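Local coordinates for protein acylphosphatase (Coxiella burnetii, PDB 3TRG) that catalyses the hydrolysis of acyl phosphates to a carboxylate and inorganic phosphate, at residues Thr12-Thr17 against Leu54-Glu59. Numbering follows the deposited sequence.
Sequences TCIHVT and LVACGE. With EDO (1,2-ethanediol), chain C.
L54 and V16 bury the most surface here, and their side chains lie alongside one another, pointing the same way. The CG of L54 rests 3.7 Å from V16 CB, while its two methyls divide: CD2 goes to V16 CB and CD1 to V16 CG2. A first torsion of 62°, which sets CG between the backbone N and the carbonyl carbon of L54, brings the branched end of L54 up against V16. Their backbones are joined by a reciprocal pair, V16 N to L54 O at 2.9 Å and L54 N to V16 O. The same hydrogen-bonded pairing recurs at I14 with A56 and at T12 with G58, and the strand axes lie 4.7 Å apart at 164°, hence antiparallel. These are adjacent inner strands, 11-19 and 52-57, of the ferredoxin-like alpha/beta sandwich of acylphosphatases. On the face of L54, V16, I14 and A56, helix 60-69 covers I14 and A56; L54 itself lies about 8 Å, side chain to side chain, from R28, a predicted active-site residue. The opposite face carries C13 and C57, a non-hydrogen-bonded pair whose CA atoms come to 4.1 Å. Their SG atoms are bonded at 2.0 Å with a disulfide torsion of 110°, a covalent cross-strand link. Further along this face, V55 CG2 meets the edge of the H15 ring at CD2, 3.8 Å away. Both imidazole nitrogens have partners in the crystal: ND1 donates almost straight to O1 of a 1,2-ethanediol, probably from the crystallisation liquor, and NE2 is hydrogen-bonded to the E53 carboxylate.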
ATOM      1  N   THR A  12      -7.611   7.844   6.788  1.00  7.13           N
ATOM      2  CA  THR A  12      -6.485   8.689   6.431  1.00  8.40           C
ATOM      3  C   THR A  12      -5.741   8.057   5.262  1.00  7.96           C
ATOM      4  O   THR A  12      -6.191   7.063   4.704  1.00  8.44           O
ATOM      5  CB  THR A  12      -5.532   8.902   7.629  1.00  9.16           C
ATOM      6  OG1 THR A  12      -4.603   9.947   7.324  1.00  9.49           O
ATOM      7  CG2 THR A  12      -4.784   7.610   7.955  1.00  9.52           C
ATOM      8  N   CYS A  13      -4.609   8.636   4.888  1.00  8.37           N
ATOM      9  CA  CYS A  13      -3.809   8.096   3.798  1.00  6.24           C
ATOM     10  C   CYS A  13      -2.353   7.987   4.224  1.00  6.71           C
ATOM     11  O   CYS A  13      -1.871   8.790   5.034  1.00  7.20           O
ATOM     12  CB  CYS A  13      -3.887   9.001   2.565  1.00  7.44           C
ATOM     13  SG  CYS A  13      -5.497   9.121   1.774  1.00  7.60           S
ATOM     14  N   ILE A  14      -1.655   6.999   3.670  1.00  6.37           N
ATOM     15  CA  ILE A  14      -0.215   6.873   3.871  1.00  5.69           C
ATOM     16  C   ILE A  14       0.496   6.711   2.528  1.00  8.06           C
ATOM     17  O   ILE A  14      -0.112   6.286   1.540  1.00  8.13           O
ATOM     18  CB  ILE A  14       0.154   5.684   4.795  1.00  6.16           C
ATOM     19  CG1 ILE A  14      -0.224   4.348   4.145  1.00  9.22           C
ATOM     20  CG2 ILE A  14      -0.496   5.844   6.175  1.00  7.48           C
ATOM     21  CD1 ILE A  14       0.376   3.136   4.858  1.00 10.35           C
ATOM     22  N   HIS A  15       1.778   7.058   2.506  1.00  6.36           N
ATOM     23  CA  HIS A  15       2.645   6.824   1.362  1.00  6.21           C
ATOM     24  C   HIS A  15       3.739   5.860   1.813  1.00  8.08           C
ATOM     25  O   HIS A  15       4.258   5.987   2.922  1.00  8.98           O
ATOM     26  CB  HIS A  15       3.250   8.146   0.889  1.00  8.88           C
ATOM     27  CG  HIS A  15       4.229   8.001  -0.234  1.00  8.95           C
ATOM     28  ND1 HIS A  15       5.592   8.047  -0.039  1.00 12.34           N
ATOM     29  CD2 HIS A  15       4.043   7.819  -1.563  1.00  7.84           C
ATOM     30  CE1 HIS A  15       6.205   7.900  -1.202  1.00 13.49           C
ATOM     31  NE2 HIS A  15       5.287   7.760  -2.143  1.00  9.91           N
ATOM     32  N   VAL A  16       4.073   4.894   0.962  1.00  7.41           N
ATOM     33  CA  VAL A  16       5.006   3.835   1.339  1.00  7.23           C
ATOM     34  C   VAL A  16       6.007   3.556   0.233  1.00  7.65           C
ATOM     35  O   VAL A  16       5.661   3.594  -0.949  1.00  8.84           O
ATOM     36  CB  VAL A  16       4.268   2.513   1.608  1.00  7.13           C
ATOM     37  CG1 VAL A  16       5.172   1.529   2.362  1.00  7.53           C
ATOM     38  CG2 VAL A  16       2.968   2.762   2.375  1.00  7.74           C
ATOM     39  N   THR A  17       7.247   3.279   0.628  1.00  7.25           N
ATOM     40  CA  THR A  17       8.202   2.625  -0.262  1.00  6.76           C
ATOM     41  C   THR A  17       8.644   1.305   0.359  1.00  8.79           C
ATOM     42  O   THR A  17       8.844   1.208   1.574  1.00 11.57           O
ATOM     43  CB  THR A  17       9.427   3.496  -0.593  1.00  9.95           C
ATOM     44  OG1 THR A  17      10.037   3.950   0.619  1.00 13.64           O
ATOM     45  CG2 THR A  17       9.017   4.697  -1.438  1.00 11.60           C
ATOM     46  N   LEU A  54       3.647   3.003  -3.050  1.00  6.23           N
ATOM     47  CA  LEU A  54       2.187   3.000  -3.009  1.00  9.12           C
ATOM     48  C   LEU A  54       1.621   4.119  -2.151  1.00  8.72           C
ATOM     49  O   LEU A  54       2.300   4.661  -1.280  1.00  7.35           O
ATOM     50  CB  LEU A  54       1.645   1.651  -2.508  1.00  6.61           C
ATOM     51  CG  LEU A  54       2.045   1.264  -1.081  1.00  7.66           C
ATOM     52  CD1 LEU A  54       0.823   0.793  -0.312  1.00  8.44           C
ATOM     53  CD2 LEU A  54       3.110   0.182  -1.108  1.00  8.95           C
ATOM     54  N   VAL A  55       0.372   4.473  -2.438  1.00  5.64           N
ATOM     55  CA  VAL A  55      -0.444   5.281  -1.548  1.00  5.67           C
ATOM     56  C   VAL A  55      -1.666   4.446  -1.186  1.00  6.25           C
ATOM     57  O   VAL A  55      -2.282   3.814  -2.054  1.00  7.92           O
ATOM     58  CB  VAL A  55      -0.891   6.590  -2.225  1.00  5.82           C
ATOM     59  CG1 VAL A  55      -2.013   7.254  -1.426  1.00  7.57           C
ATOM     60  CG2 VAL A  55       0.301   7.543  -2.379  1.00  6.87           C
ATOM     61  N   ALA A  56      -1.999   4.412   0.099  1.00  7.02           N
ATOM     62  CA  ALA A  56      -3.154   3.655   0.560  1.00  8.12           C
ATOM     63  C   ALA A  56      -4.000   4.536   1.466  1.00  7.78           C
ATOM     64  O   ALA A  56      -3.471   5.189   2.368  1.00  7.62           O
ATOM     65  CB  ALA A  56      -2.714   2.405   1.293  1.00  7.49           C
ATOM     66  N   CYS A  57      -5.307   4.555   1.214  1.00  5.74           N
ATOM     67  CA  CYS A  57      -6.241   5.377   1.971  1.00  6.54           C
ATOM     68  C   CYS A  57      -7.393   4.520   2.467  1.00  8.79           C
ATOM     69  O   CYS A  57      -7.886   3.647   1.745  1.00  8.03           O
ATOM     70  CB  CYS A  57      -6.819   6.489   1.092  1.00  5.76           C
ATOM     71  SG  CYS A  57      -5.613   7.629   0.388  1.00  7.18           S
ATOM     72  N   GLY A  58      -7.828   4.789   3.691  1.00  6.76           N
ATOM     73  CA  GLY A  58      -8.983   4.120   4.254  1.00  7.74           C
ATOM     74  C   GLY A  58      -8.893   4.109   5.766  1.00 10.15           C
ATOM     75  O   GLY A  58      -8.208   4.940   6.363  1.00  9.00           O
ATOM     76  N   GLU A  59      -9.585   3.165   6.389  1.00  9.52           N
ATOM     77  CA  GLU A  59      -9.587   3.079   7.843  1.00  9.82           C
ATOM     78  C   GLU A  59      -8.208   2.705   8.379  1.00  8.35           C
ATOM     79  O   GLU A  59      -7.462   1.968   7.734  1.00  8.84           O
ATOM     80  CB  GLU A  59     -10.676   2.113   8.305  1.00  9.93           C
ATOM     81  CG  GLU A  59     -12.059   2.653   7.968  1.00 13.04           C
ATOM     82  CD  GLU A  59     -13.189   1.863   8.584  1.00 19.83           C
ATOM     83  OE1 GLU A  59     -12.965   0.702   8.983  1.00 19.20           O
ATOM     84  OE2 GLU A  59     -14.306   2.415   8.674  1.00 21.36           O
TER
HETATM   85  C1  EDO C  97       7.473   7.512   3.116  1.00 24.86           C
HETATM   86  O1  EDO C  97       6.871   8.532   2.306  1.00 19.18           O
HETATM   87  C2  EDO C  97       7.975   6.392   2.217  1.00 30.06           C
HETATM   88  O2  EDO C  97       9.043   6.864   1.393  1.00 29.85           O